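Local coordinates for protein 455aa long hypothetical phospho-sugar mutase (Sulfolobus tokodaii, PDB 2F7L) that interconverts the 6-phosphate and 1-phosphate forms of glucosamine and of galactosamine, in a pathway to UDP-N-acetylglucosamine and UDP-N-acetylgalactosamine, at residues Pro77-Ala82 against Asp149-Thr154; Ser286-Val291 against Asp415-Val420; Ser27-Thr32 against Glu131-Ile136; Leu266-Ser271 against Leu350-Asn355. One frame throughout, in Å; residues are numbered along the deposited sequence.

Interaction 1. Residues Pro77-Ala82 against Asp149-Thr154; sequences PALQYA and DRVIST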
loop_
_atom_site.group_PDB
_atom_site.type_symbol
_atom_site.label_atom_id
_atom_site.label_comp_id
_atom_site.label_asym_id
_atom_site.label_seq_id
_atom_site.Cartn_x
_atom_site.Cartn_y
_atom_site.Cartn_z
ATOM N N PRO A 77 0.192 2.813 8.473
ATOM C CA PRO A 77 -0.658 1.784 9.081
ATOM C C PRO A 77 -0.704 2.038 10.605
ATOM O O PRO A 77 -1.744 1.821 11.250
ATOM C CB PRO A 77 0.082 0.473 8.784
ATOM C CG PRO A 77 0.971 0.771 7.662
ATOM C CD PRO A 77 1.383 2.206 7.851
ATOM N N ALA A 78 0.432 2.470 11.161
ATOM C CA ALA A 78 0.552 2.773 12.585
ATOM C C ALA A 78 -0.331 3.954 13.010
ATOM O O ALA A 78 -1.071 3.866 13.996
ATOM C CB ALA A 78 1.996 3.074 12.932
ATOM N N LEU A 79 -0.231 5.066 12.277
ATOM C CA LEU A 79 -1.030 6.252 12.558
ATOM C C LEU A 79 -2.502 5.867 12.408
ATOM O O LEU A 79 -3.327 6.161 13.258
ATOM C CB LEU A 79 -0.697 7.359 11.555
ATOM C CG LEU A 79 0.290 8.504 11.810
ATOM C CD1 LEU A 79 0.767 8.458 13.226
ATOM C CD2 LEU A 79 1.453 8.434 10.813
ATOM N N GLN A 80 -2.824 5.210 11.309
ATOM C CA GLN A 80 -4.188 4.797 11.063
ATOM C C GLN A 80 -4.688 3.900 12.177
ATOM O O GLN A 80 -5.810 4.061 12.671
ATOM C CB GLN A 80 -4.275 4.056 9.733
ATOM C CG GLN A 80 -3.997 4.929 8.543
ATOM C CD GLN A 80 -3.889 4.130 7.278
ATOM O OE1 GLN A 80 -3.020 3.254 7.155
ATOM N NE2 GLN A 80 -4.768 4.414 6.321
ATOM N N TYR A 81 -3.852 2.941 12.563
ATOM C CA TYR A 81 -4.212 2.018 13.621
ATOM C C TYR A 81 -4.527 2.811 14.901
ATOM O O TYR A 81 -5.433 2.461 15.679
ATOM C CB TYR A 81 -3.072 1.027 13.874
ATOM C CG TYR A 81 -3.483 -0.037 14.856
ATOM C CD1 TYR A 81 -4.429 -1.004 14.503
ATOM C CD2 TYR A 81 -2.994 -0.020 16.175
ATOM C CE1 TYR A 81 -4.879 -1.916 15.431
ATOM C CE2 TYR A 81 -3.430 -0.927 17.108
ATOM C CZ TYR A 81 -4.368 -1.878 16.735
ATOM O OH TYR A 81 -4.749 -2.834 17.643
ATOM N N ALA A 82 -3.767 3.884 15.109
ATOM C CA ALA A 82 -3.968 4.746 16.255
ATOM C C ALA A 82 -5.360 5.390 16.185
ATOM O O ALA A 82 -6.143 5.293 17.138
ATOM C CB ALA A 82 -2.897 5.806 16.299
ATOM N N ASP A 149 1.688 9.931 22.467
ATOM C CA ASP A 149 2.834 9.017 22.519
ATOM C C ASP A 149 2.527 7.545 22.473
ATOM O O ASP A 149 3.381 6.763 22.807
ATOM C CB ASP A 149 3.672 9.256 23.779
ATOM C CG ASP A 149 4.374 10.595 23.782
ATOM O OD1 ASP A 149 4.884 10.997 24.857
ATOM O OD2 ASP A 149 4.428 11.246 22.710
ATOM N N ARG A 150 1.346 7.135 22.060
ATOM C CA ARG A 150 1.056 5.706 22.058
ATOM C C ARG A 150 1.042 5.043 20.707
ATOM O O ARG A 150 0.956 3.821 20.641
ATOM C CB ARG A 150 -0.297 5.443 22.702
ATOM C CG ARG A 150 -0.424 6.000 24.086
ATOM C CD ARG A 150 -1.833 5.894 24.580
ATOM N NE ARG A 150 -2.760 6.785 23.896
ATOM C CZ ARG A 150 -4.066 6.772 24.137
ATOM N NH1 ARG A 150 -4.536 5.917 25.030
ATOM N NH2 ARG A 150 -4.907 7.576 23.495
ATOM N N VAL A 151 1.141 5.824 19.634
ATOM C CA VAL A 151 1.061 5.269 18.289
ATOM C C VAL A 151 1.996 4.086 17.930
ATOM O O VAL A 151 1.504 3.009 17.583
ATOM C CB VAL A 151 1.107 6.429 17.232
ATOM C CG1 VAL A 151 1.679 7.662 17.872
ATOM C CG2 VAL A 151 1.881 6.025 16.010
ATOM N N ILE A 152 3.312 4.240 18.014
ATOM C CA ILE A 152 4.177 3.106 17.687
ATOM C C ILE A 152 3.918 1.955 18.680
ATOM O O ILE A 152 3.550 0.843 18.277
ATOM C CB ILE A 152 5.685 3.460 17.768
ATOM C CG1 ILE A 152 6.030 4.624 16.832
ATOM C CG2 ILE A 152 6.509 2.243 17.409
ATOM C CD1 ILE A 152 6.057 4.286 15.398
ATOM N N SER A 153 4.106 2.220 19.971
ATOM C CA SER A 153 3.896 1.182 20.979
ATOM C C SER A 153 2.559 0.487 20.811
ATOM O O SER A 153 2.512 -0.742 20.861
ATOM C CB SER A 153 3.987 1.738 22.411
ATOM O OG SER A 153 2.740 2.259 22.871
ATOM N N THR A 154 1.481 1.248 20.609
ATOM C CA THR A 154 0.156 0.651 20.444
ATOM C C THR A 154 0.118 -0.239 19.201
ATOM O O THR A 154 -0.481 -1.313 19.206
ATOM C CB THR A 154 -0.946 1.733 20.290
ATOM O OG1 THR A 154 -0.921 2.603 21.420
ATOM C CG2 THR A 154 -2.315 1.115 20.195
#
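Val151, in the first turn of helix 151-160, presses its side chain against helix 76-86 and meets three residues there. Its CG2 methyl comes within 3.9 Å of Leu79 CD1, the two side chains running alongside in the same direction. The same methyl is 4.3 Å from Ala78 CB. On the next turn of helix 76-86, Ala82 CB sits 4.2 Å from Val151 CB. The two alanines put no bulk between the helices, and the backbones come close: Ala82 CA and Val151 CA are 5.4 Å apart. Ile152 starts away from helix 76-86 and packs on Ala74. Thr154, one turn after Val151, meets Tyr81. The CG2 methyl of Thr154 is 3.9 Å from Tyr81 CE2, and the carbonyl oxygen Thr154 O lies 3.6 Å from that same ring carbon, Tyr81 CE2. Tyr81 CG stands anti to its own backbone N (chi1 -173°), which swings the ring out beside helix 151-160. Tyr155 adds to this surface by touching Ala78 and Tyr81, and the Tyr81 ring also stacks with His336. Helix 76-86 belongs to the first alpha/beta/alpha domain, where it follows strand 67-73 of the central sheet. It also runs near the probable magnesium site: the Leu79 side chain is about 7 Å from that of Asp243, a metal ligand by similarity. The contact is made by methyls, the Val151 CB methine and a ring carbon, plus Thr154 O beside the ring, without a direct polar link. The fit therefore rests mainly on shape and on burial of apolar groups.

Interaction 2. Residues Ser286-Val291 against Asp415-Val420; sequences SSSSLV and DFWFLV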
loop_
_atom_site.group_PDB
_atom_site.type_symbol
_atom_site.label_atom_id
_atom_site.label_comp_id
_atom_site.label_asym_id
_atom_site.label_seq_id
_atom_site.Cartn_x
_atom_site.Cartn_y
_atom_site.Cartn_z
ATOM N N SER A 286 -4.323 -5.985 -11.323
ATOM C CA SER A 286 -2.895 -5.846 -11.596
ATOM C C SER A 286 -2.164 -7.083 -11.049
ATOM O O SER A 286 -0.988 -7.324 -11.344
ATOM C CB SER A 286 -2.361 -4.566 -10.938
ATOM O OG SER A 286 -2.751 -4.473 -9.570
ATOM N N SER A 287 -2.886 -7.869 -10.253
ATOM C CA SER A 287 -2.359 -9.098 -9.652
ATOM C C SER A 287 -2.346 -10.281 -10.631
ATOM O O SER A 287 -3.242 -10.421 -11.482
ATOM C CB SER A 287 -3.197 -9.474 -8.423
ATOM O OG SER A 287 -2.761 -8.799 -7.266
ATOM N N SER A 288 -1.330 -11.131 -10.492
ATOM C CA SER A 288 -1.183 -12.312 -11.336
ATOM C C SER A 288 -2.323 -13.271 -11.098
ATOM O O SER A 288 -2.781 -13.388 -9.975
ATOM C CB SER A 288 0.119 -13.030 -11.012
ATOM O OG SER A 288 0.101 -14.362 -11.500
ATOM N N SER A 289 -2.773 -13.964 -12.144
ATOM C CA SER A 289 -3.880 -14.926 -12.014
ATOM C C SER A 289 -3.429 -16.126 -11.181
ATOM O O SER A 289 -4.240 -16.927 -10.706
ATOM C CB SER A 289 -4.378 -15.378 -13.394
ATOM O OG SER A 289 -3.343 -15.978 -14.142
ATOM N N LEU A 290 -2.119 -16.230 -11.017
ATOM C CA LEU A 290 -1.502 -17.261 -10.200
ATOM C C LEU A 290 -2.261 -17.370 -8.857
ATOM O O LEU A 290 -2.416 -18.459 -8.288
ATOM C CB LEU A 290 -0.037 -16.859 -9.985
ATOM C CG LEU A 290 0.836 -17.060 -8.750
ATOM C CD1 LEU A 290 2.103 -16.275 -9.034
ATOM C CD2 LEU A 290 0.201 -16.545 -7.463
ATOM N N VAL A 291 -2.735 -16.228 -8.365
ATOM C CA VAL A 291 -3.477 -16.174 -7.120
ATOM C C VAL A 291 -4.684 -17.124 -7.160
ATOM O O VAL A 291 -4.945 -17.849 -6.190
ATOM C CB VAL A 291 -3.946 -14.720 -6.823
ATOM C CG1 VAL A 291 -4.838 -14.219 -7.943
ATOM C CG2 VAL A 291 -4.693 -14.658 -5.482
ATOM N N ASP A 415 -2.875 -20.773 -17.912
ATOM C CA ASP A 415 -1.461 -20.452 -17.841
ATOM C C ASP A 415 -1.008 -19.146 -18.470
ATOM O O ASP A 415 0.117 -19.057 -18.953
ATOM C CB ASP A 415 -0.640 -21.589 -18.447
ATOM C CG ASP A 415 -0.778 -22.873 -17.667
ATOM O OD1 ASP A 415 -0.914 -22.786 -16.429
ATOM O OD2 ASP A 415 -0.742 -23.959 -18.274
ATOM N N PHE A 416 -1.863 -18.131 -18.468
ATOM C CA PHE A 416 -1.482 -16.825 -19.018
ATOM C C PHE A 416 -2.582 -15.843 -18.697
ATOM O O PHE A 416 -3.733 -16.235 -18.506
ATOM C CB PHE A 416 -1.298 -16.885 -20.547
ATOM C CG PHE A 416 -2.560 -16.596 -21.335
ATOM C CD1 PHE A 416 -2.969 -15.282 -21.569
ATOM C CD2 PHE A 416 -3.370 -17.635 -21.789
ATOM C CE1 PHE A 416 -4.164 -15.006 -22.233
ATOM C CE2 PHE A 416 -4.570 -17.367 -22.459
ATOM C CZ PHE A 416 -4.967 -16.051 -22.679
ATOM N N TRP A 417 -2.229 -14.567 -18.620
ATOM C CA TRP A 417 -3.222 -13.527 -18.376
ATOM C C TRP A 417 -2.590 -12.205 -18.764
ATOM O O TRP A 417 -1.371 -12.117 -18.920
ATOM C CB TRP A 417 -3.644 -13.476 -16.899
ATOM C CG TRP A 417 -2.525 -13.073 -15.989
ATOM C CD1 TRP A 417 -1.555 -13.879 -15.491
ATOM C CD2 TRP A 417 -2.226 -11.754 -15.531
ATOM N NE1 TRP A 417 -0.665 -13.153 -14.749
ATOM C CE2 TRP A 417 -1.050 -11.840 -14.756
ATOM C CE3 TRP A 417 -2.830 -10.505 -15.706
ATOM C CZ2 TRP A 417 -0.457 -10.720 -14.146
ATOM C CZ3 TRP A 417 -2.241 -9.383 -15.104
ATOM C CH2 TRP A 417 -1.066 -9.503 -14.334
ATOM N N PHE A 418 -3.419 -11.189 -18.957
ATOM C CA PHE A 418 -2.902 -9.869 -19.267
ATOM C C PHE A 418 -3.878 -8.791 -18.812
ATOM O O PHE A 418 -5.058 -9.064 -18.535
ATOM C CB PHE A 418 -2.564 -9.714 -20.762
ATOM C CG PHE A 418 -3.759 -9.711 -21.688
ATOM C CD1 PHE A 418 -4.138 -10.871 -22.365
ATOM C CD2 PHE A 418 -4.479 -8.544 -21.915
ATOM C CE1 PHE A 418 -5.219 -10.872 -23.262
ATOM C CE2 PHE A 418 -5.561 -8.531 -22.807
ATOM C CZ PHE A 418 -5.931 -9.705 -23.485
ATOM N N LEU A 419 -3.347 -7.574 -18.691
ATOM C CA LEU A 419 -4.109 -6.399 -18.294
ATOM C C LEU A 419 -3.674 -5.226 -19.163
ATOM O O LEU A 419 -2.483 -4.904 -19.246
ATOM C CB LEU A 419 -3.859 -6.055 -16.817
ATOM C CG LEU A 419 -4.513 -4.757 -16.313
ATOM C CD1 LEU A 419 -6.001 -4.827 -16.548
ATOM C CD2 LEU A 419 -4.234 -4.535 -14.841
ATOM N N VAL A 420 -4.634 -4.612 -19.838
ATOM C CA VAL A 420 -4.356 -3.439 -20.657
ATOM C C VAL A 420 -5.148 -2.347 -19.956
ATOM O O VAL A 420 -6.391 -2.348 -19.982
ATOM C CB VAL A 420 -4.871 -3.589 -22.096
ATOM C CG1 VAL A 420 -4.453 -2.389 -22.912
ATOM C CG2 VAL A 420 -4.330 -4.848 -22.713
#
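The indole of Trp417 lies flat beneath the backbone of Ser287, Ser288 and Ser289. Over one ring face come Ser287 O, Ser288 CA and Ser289 N. Ser288 CA is 3.3 Å from Trp417 CZ2, at the six-membered end of the ring. Ser287 O is 3.7 Å from Trp417 CH2. At the other end Ser289 OG sits by Trp417 CD1. Trp417 CG stands between the backbone N and the carbonyl carbon (chi1 65°), which lays the indole along the segment it supports. That segment runs roughly antiparallel to the strand below. Strand 416-422 belongs to the antiparallel sheet of the C-terminal domain, of the TBP-like class. Residues 286-291 lead from strand 280-284 of the third alpha/beta/alpha domain into helix 290-296. The contact thus joins these two domains. Glu434, on the neighbouring strand 428-435, ties both sides together: its OE2 is hydrogen-bonded to Trp417 NE1 and to Ser288 OG. Ser288 OG also accepts from Leu290 N at 2.9 Å, with an N-H...O angle of 151°, a capping bond at the helix entry. A leucine in place of Trp417 takes away the indole N-H and the flat ring, and would probably leave Glu434 short of a partner and the backbone of 287-289 less well supported. Further along the strand, Leu419 CD2 reaches Ser286 CA at 3.7 Å. Beside this pair, Lys410 NZ on strand 409-413 is hydrogen-bonded to Ser287 O, a second polar tie between the domains.

Interaction 3. Residues Ser27-Thr32 against Glu131-Ile136; sequences SKAIGT and ERFNTI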
loop_
_atom_site.group_PDB
_atom_site.type_symbol
_atom_site.label_atom_id
_atom_site.label_comp_id
_atom_site.label_asym_id
_atom_site.label_seq_id
_atom_site.Cartn_x
_atom_site.Cartn_y
_atom_site.Cartn_z
ATOM N N SER A 27 -5.938 22.278 4.929
ATOM C CA SER A 27 -6.115 22.006 6.360
ATOM C C SER A 27 -7.361 22.611 6.988
ATOM O O SER A 27 -7.885 22.072 7.959
ATOM C CB SER A 27 -4.918 22.530 7.142
ATOM O OG SER A 27 -3.773 21.766 6.842
ATOM N N LYS A 28 -7.793 23.763 6.474
ATOM C CA LYS A 28 -8.993 24.422 6.975
ATOM C C LYS A 28 -10.154 23.590 6.428
ATOM O O LYS A 28 -11.194 23.421 7.078
ATOM C CB LYS A 28 -9.135 25.841 6.411
ATOM C CG LYS A 28 -7.885 26.676 6.312
ATOM C CD LYS A 28 -7.726 27.586 7.495
ATOM C CE LYS A 28 -7.339 28.977 7.047
ATOM N NZ LYS A 28 -8.475 29.746 6.487
ATOM N N ALA A 29 -9.967 23.095 5.207
ATOM C CA ALA A 29 -10.981 22.285 4.550
ATOM C C ALA A 29 -11.143 20.967 5.292
ATOM O O ALA A 29 -12.255 20.587 5.636
ATOM C CB ALA A 29 -10.591 22.033 3.088
ATOM N N ILE A 30 -10.027 20.283 5.551
ATOM C CA ILE A 30 -10.065 19.009 6.256
ATOM C C ILE A 30 -10.660 19.219 7.633
ATOM O O ILE A 30 -11.488 18.431 8.087
ATOM C CB ILE A 30 -8.656 18.388 6.398
ATOM C CG1 ILE A 30 -8.140 17.953 5.018
ATOM C CG2 ILE A 30 -8.706 17.173 7.327
ATOM C CD1 ILE A 30 -6.631 17.667 4.967
ATOM N N GLY A 31 -10.253 20.298 8.286
ATOM C CA GLY A 31 -10.759 20.584 9.604
ATOM C C GLY A 31 -12.237 20.920 9.578
ATOM O O GLY A 31 -13.010 20.483 10.450
ATOM N N THR A 32 -12.645 21.702 8.588
ATOM C CA THR A 32 -14.034 22.058 8.499
ATOM C C THR A 32 -14.838 20.784 8.243
ATOM O O THR A 32 -15.943 20.620 8.758
ATOM C CB THR A 32 -14.269 23.061 7.374
ATOM O OG1 THR A 32 -13.634 24.303 7.705
ATOM C CG2 THR A 32 -15.740 23.276 7.175
ATOM N N GLU A 131 -14.099 27.736 -0.222
ATOM C CA GLU A 131 -13.550 28.290 1.011
ATOM C C GLU A 131 -14.571 28.436 2.147
ATOM O O GLU A 131 -14.520 29.405 2.898
ATOM C CB GLU A 131 -12.864 29.645 0.736
ATOM C CG GLU A 131 -12.081 29.644 -0.563
ATOM C CD GLU A 131 -10.918 30.633 -0.595
ATOM O OE1 GLU A 131 -11.122 31.807 -0.251
ATOM O OE2 GLU A 131 -9.796 30.238 -0.991
ATOM N N ARG A 132 -15.502 27.493 2.267
ATOM C CA ARG A 132 -16.482 27.538 3.367
ATOM C C ARG A 132 -15.789 26.886 4.574
ATOM O O ARG A 132 -15.834 25.677 4.747
ATOM C CB ARG A 132 -17.753 26.741 3.034
ATOM C CG ARG A 132 -18.526 27.229 1.841
ATOM C CD ARG A 132 -19.931 26.620 1.803
ATOM N NE ARG A 132 -19.939 25.156 1.910
ATOM C CZ ARG A 132 -19.531 24.300 0.971
ATOM N NH1 ARG A 132 -19.068 24.720 -0.193
ATOM N NH2 ARG A 132 -19.576 23.005 1.211
ATOM N N PHE A 133 -15.149 27.689 5.408
ATOM C CA PHE A 133 -14.426 27.146 6.539
ATOM C C PHE A 133 -14.979 27.452 7.922
ATOM O O PHE A 133 -15.274 28.591 8.234
ATOM C CB PHE A 133 -12.982 27.638 6.486
ATOM C CG PHE A 133 -12.271 27.304 5.217
ATOM C CD1 PHE A 133 -12.402 26.041 4.637
ATOM C CD2 PHE A 133 -11.408 28.229 4.633
ATOM C CE1 PHE A 133 -11.680 25.704 3.499
ATOM C CE2 PHE A 133 -10.686 27.909 3.499
ATOM C CZ PHE A 133 -10.817 26.643 2.928
ATOM N N ASN A 134 -15.095 26.444 8.773
ATOM C CA ASN A 134 -15.568 26.718 10.118
ATOM C C ASN A 134 -14.528 27.514 10.871
ATOM O O ASN A 134 -14.011 27.041 11.879
ATOM C CB ASN A 134 -15.836 25.436 10.889
ATOM C CG ASN A 134 -17.008 24.695 10.347
ATOM O OD1 ASN A 134 -17.910 25.307 9.767
ATOM N ND2 ASN A 134 -17.029 23.373 10.538
ATOM N N THR A 135 -14.202 28.706 10.380
ATOM C CA THR A 135 -13.230 29.550 11.063
ATOM C C THR A 135 -13.916 29.948 12.353
ATOM O O THR A 135 -15.078 30.352 12.351
ATOM C CB THR A 135 -12.877 30.790 10.225
ATOM O OG1 THR A 135 -12.169 30.379 9.055
ATOM C CG2 THR A 135 -11.980 31.722 10.991
ATOM N N ILE A 136 -13.203 29.815 13.461
ATOM C CA ILE A 136 -13.792 30.117 14.752
ATOM C C ILE A 136 -13.404 31.473 15.331
ATOM O O ILE A 136 -12.400 32.079 14.929
ATOM C CB ILE A 136 -13.427 29.009 15.771
ATOM C CG1 ILE A 136 -11.905 29.003 16.009
ATOM C CG2 ILE A 136 -13.881 27.651 15.233
ATOM C CD1 ILE A 136 -11.464 28.305 17.274
#
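Lys28 meets the Phe133 ring with the root of its chain: CB stands 3.5 Å from the ring centroid, only 6° off the ring normal. This is a CH-pi contact. It pins the loop after helix 118-130 onto helix 20-34, at the surface of the first alpha/beta/alpha domain. On the opposite face of the ring lies the backbone carbon Glu131 C, so the phenyl is sandwiched. The Lys28 chain is bent from the CB-CG bond onward and brings NZ to 3.8 Å from Phe133 CD2. Phe133 CG is anti to the carbonyl carbon (chi1 -57°), which directs the ring toward the helix. Its CE1 reaches Ala29 CB at 3.9 Å. Ala29 also packs on Ile124, Leu127 and Phe128 of helix 118-130. A serine in place of Phe133 would probably leave Lys28 CB and Ala29 without their aromatic cover and weaken the hold of the loop on the helix. The polar part of the contact is at Thr32. Its OG1 accepts from Asn134 N at 2.8 Å, with an N-H...O angle of 149°. This bond ties the loop backbone to the helix. Thr32 CG2 lies 3.6 Å from Asn134 ND2. Thr32 OG1 also donates to Lys28 O at 2.7 Å, while Thr32 N reaches that carbonyl oxygen from the opposite face of its plane.

Interaction 4. Residues Leu266-Ser271 against Leu350-Asn355; sequences LSYWAS and LELLAN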
loop_
_atom_site.group_PDB
_atom_site.type_symbol
_atom_site.label_atom_id
_atom_site.label_comp_id
_atom_site.label_asym_id
_atom_site.label_seq_id
_atom_site.Cartn_x
_atom_site.Cartn_y
_atom_site.Cartn_z
ATOM N N LEU A 266 0.272 -15.213 1.996
ATOM C CA LEU A 266 -0.297 -14.584 3.184
ATOM C C LEU A 266 -1.803 -14.724 3.165
ATOM O O LEU A 266 -2.438 -14.938 4.198
ATOM C CB LEU A 266 0.079 -13.107 3.220
ATOM C CG LEU A 266 1.182 -12.677 4.194
ATOM C CD1 LEU A 266 2.233 -13.765 4.408
ATOM C CD2 LEU A 266 1.799 -11.410 3.658
ATOM N N SER A 267 -2.382 -14.599 1.980
ATOM C CA SER A 267 -3.823 -14.732 1.837
ATOM C C SER A 267 -4.179 -16.161 2.279
ATOM O O SER A 267 -5.248 -16.436 2.823
ATOM C CB SER A 267 -4.209 -14.489 0.377
ATOM O OG SER A 267 -5.529 -13.991 0.292
ATOM N N TYR A 268 -3.250 -17.072 2.054
ATOM C CA TYR A 268 -3.438 -18.461 2.433
ATOM C C TYR A 268 -3.460 -18.617 3.962
ATOM O O TYR A 268 -4.450 -19.069 4.550
ATOM C CB TYR A 268 -2.305 -19.297 1.837
ATOM C CG TYR A 268 -2.204 -20.672 2.420
ATOM C CD1 TYR A 268 -3.255 -21.581 2.288
ATOM C CD2 TYR A 268 -1.070 -21.060 3.136
ATOM C CE1 TYR A 268 -3.182 -22.848 2.861
ATOM C CE2 TYR A 268 -0.987 -22.326 3.717
ATOM C CZ TYR A 268 -2.047 -23.213 3.575
ATOM O OH TYR A 268 -1.980 -24.455 4.160
ATOM N N TRP A 269 -2.351 -18.248 4.590
ATOM C CA TRP A 269 -2.215 -18.332 6.030
ATOM C C TRP A 269 -3.412 -17.731 6.765
ATOM O O TRP A 269 -3.815 -18.219 7.819
ATOM C CB TRP A 269 -0.939 -17.614 6.455
ATOM C CG TRP A 269 -0.523 -17.951 7.830
ATOM C CD1 TRP A 269 -0.170 -17.082 8.819
ATOM C CD2 TRP A 269 -0.373 -19.264 8.376
ATOM N NE1 TRP A 269 0.193 -17.773 9.952
ATOM C CE2 TRP A 269 0.080 -19.115 9.706
ATOM C CE3 TRP A 269 -0.579 -20.556 7.871
ATOM C CZ2 TRP A 269 0.335 -20.209 10.535
ATOM C CZ3 TRP A 269 -0.325 -21.642 8.699
ATOM C CH2 TRP A 269 0.127 -21.459 10.015
ATOM N N ALA A 270 -3.982 -16.669 6.207
ATOM C CA ALA A 270 -5.121 -16.015 6.840
ATOM C C ALA A 270 -6.312 -16.960 6.996
ATOM O O ALA A 270 -7.068 -16.847 7.968
ATOM C CB ALA A 270 -5.533 -14.780 6.055
ATOM N N SER A 271 -6.485 -17.880 6.046
ATOM C CA SER A 271 -7.583 -18.856 6.106
ATOM C C SER A 271 -7.281 -19.914 7.170
ATOM O O SER A 271 -8.184 -20.425 7.834
ATOM C CB SER A 271 -7.762 -19.554 4.760
ATOM O OG SER A 271 -6.604 -20.317 4.463
ATOM N N LEU A 350 6.578 -14.472 9.075
ATOM C CA LEU A 350 7.403 -15.242 10.003
ATOM C C LEU A 350 6.565 -16.330 10.689
ATOM O O LEU A 350 7.118 -17.316 11.175
ATOM C CB LEU A 350 8.034 -14.332 11.067
ATOM C CG LEU A 350 9.148 -13.382 10.623
ATOM C CD1 LEU A 350 9.779 -12.746 11.839
ATOM C CD2 LEU A 350 10.205 -14.131 9.837
ATOM N N GLU A 351 5.246 -16.153 10.742
ATOM C CA GLU A 351 4.416 -17.170 11.360
ATOM C C GLU A 351 4.299 -18.297 10.339
ATOM O O GLU A 351 4.786 -19.400 10.569
ATOM C CB GLU A 351 3.026 -16.635 11.735
ATOM C CG GLU A 351 2.572 -17.110 13.120
ATOM C CD GLU A 351 1.066 -16.959 13.385
ATOM O OE1 GLU A 351 0.651 -17.103 14.563
ATOM O OE2 GLU A 351 0.291 -16.710 12.430
ATOM N N LEU A 352 3.676 -17.999 9.204
ATOM C CA LEU A 352 3.500 -18.944 8.100
ATOM C C LEU A 352 4.794 -19.741 7.846
ATOM O O LEU A 352 4.781 -20.960 7.700
ATOM C CB LEU A 352 3.095 -18.150 6.851
ATOM C CG LEU A 352 2.677 -18.795 5.526
ATOM C CD1 LEU A 352 3.789 -18.626 4.497
ATOM C CD2 LEU A 352 2.306 -20.262 5.764
ATOM N N LEU A 353 5.912 -19.033 7.823
ATOM C CA LEU A 353 7.215 -19.639 7.608
ATOM C C LEU A 353 7.602 -20.547 8.775
ATOM O O LEU A 353 8.213 -21.597 8.587
ATOM C CB LEU A 353 8.257 -18.532 7.452
ATOM C CG LEU A 353 9.431 -18.779 6.505
ATOM C CD1 LEU A 353 10.292 -19.874 7.088
ATOM C CD2 LEU A 353 8.928 -19.159 5.111
ATOM N N ALA A 354 7.246 -20.133 9.985
ATOM C CA ALA A 354 7.571 -20.893 11.189
ATOM C C ALA A 354 6.812 -22.200 11.286
ATOM O O ALA A 354 7.359 -23.224 11.682
ATOM C CB ALA A 354 7.277 -20.056 12.411
ATOM N N ASN A 355 5.540 -22.150 10.922
ATOM C CA ASN A 355 4.674 -23.307 10.989
ATOM C C ASN A 355 4.873 -24.294 9.833
ATOM O O ASN A 355 4.442 -25.437 9.917
ATOM C CB ASN A 355 3.216 -22.844 11.043
ATOM C CG ASN A 355 2.286 -23.911 11.592
ATOM O OD1 ASN A 355 1.065 -23.790 11.515
ATOM N ND2 ASN A 355 2.866 -24.972 12.160
#
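Trp269 extends its indole toward helix 342-356 and meets Glu351, Leu352 and Asn355 on different parts of the ring. The segments belong to helices 259-272 and 342-356 of the third alpha/beta/alpha domain. The axes of the two short segments cross at 73° and approach to 10.2 Å, and the large indole fills the space between them. Trp269 CG is anti to the backbone N (chi1 -164°), which carries the ring outward to the other helix. Leu352 takes one face. Its CB lies 3.9 Å from the centroid of the five-membered ring, a CH-pi contact, and its CD2 touches Trp269 CE3 at 3.6 Å. The two side chains run past each other in opposite senses. Glu351 comes at the ring edge. Its carboxylate is turned nearly perpendicular to the indole, and OE2 accepts from Trp269 NE1 at 2.7 Å with an N-H...O angle of 156°. The donor reaches the anti side of OE2, out of the carboxylate plane. That oxygen also forms a salt bridge with Lys273, and Glu351 OE1 accepts from Asp164 N, so both carboxylate oxygens have partners. These partners would probably favour its charged form. Asn355 meets the far edge of the indole, one turn after Leu352. Its amide is steeply inclined to the ring, and its CB is 3.5 Å from Trp269 CH2. Tyr268, the neighbour of Trp269, adds a looser contact: Leu352 CD2 lies near the plane of its ring, at the edge, 4.4 Å from Tyr268 CD2.

Overall arrangement
Interactions 3 and 1 come first along the chain, and their segments alternate. Both use helices of the first alpha/beta/alpha domain, yet their centres are about 26 Å apart. Interactions 4 and 2 follow and also alternate. They share the third alpha/beta/alpha domain: Leu290 of interaction 2 packs on helix 259-272, which carries one segment of interaction 4. Their nearest atoms are about 6 Å apart. Interaction 2 reaches on to the sheet of the C-terminal domain. Interactions 3 and 4 lie on opposite sides of the chain's centre, about 45 Å between centres. The four contacts are thus spread across a multidomain mutase, with interaction 1 nearest the probable magnesium site.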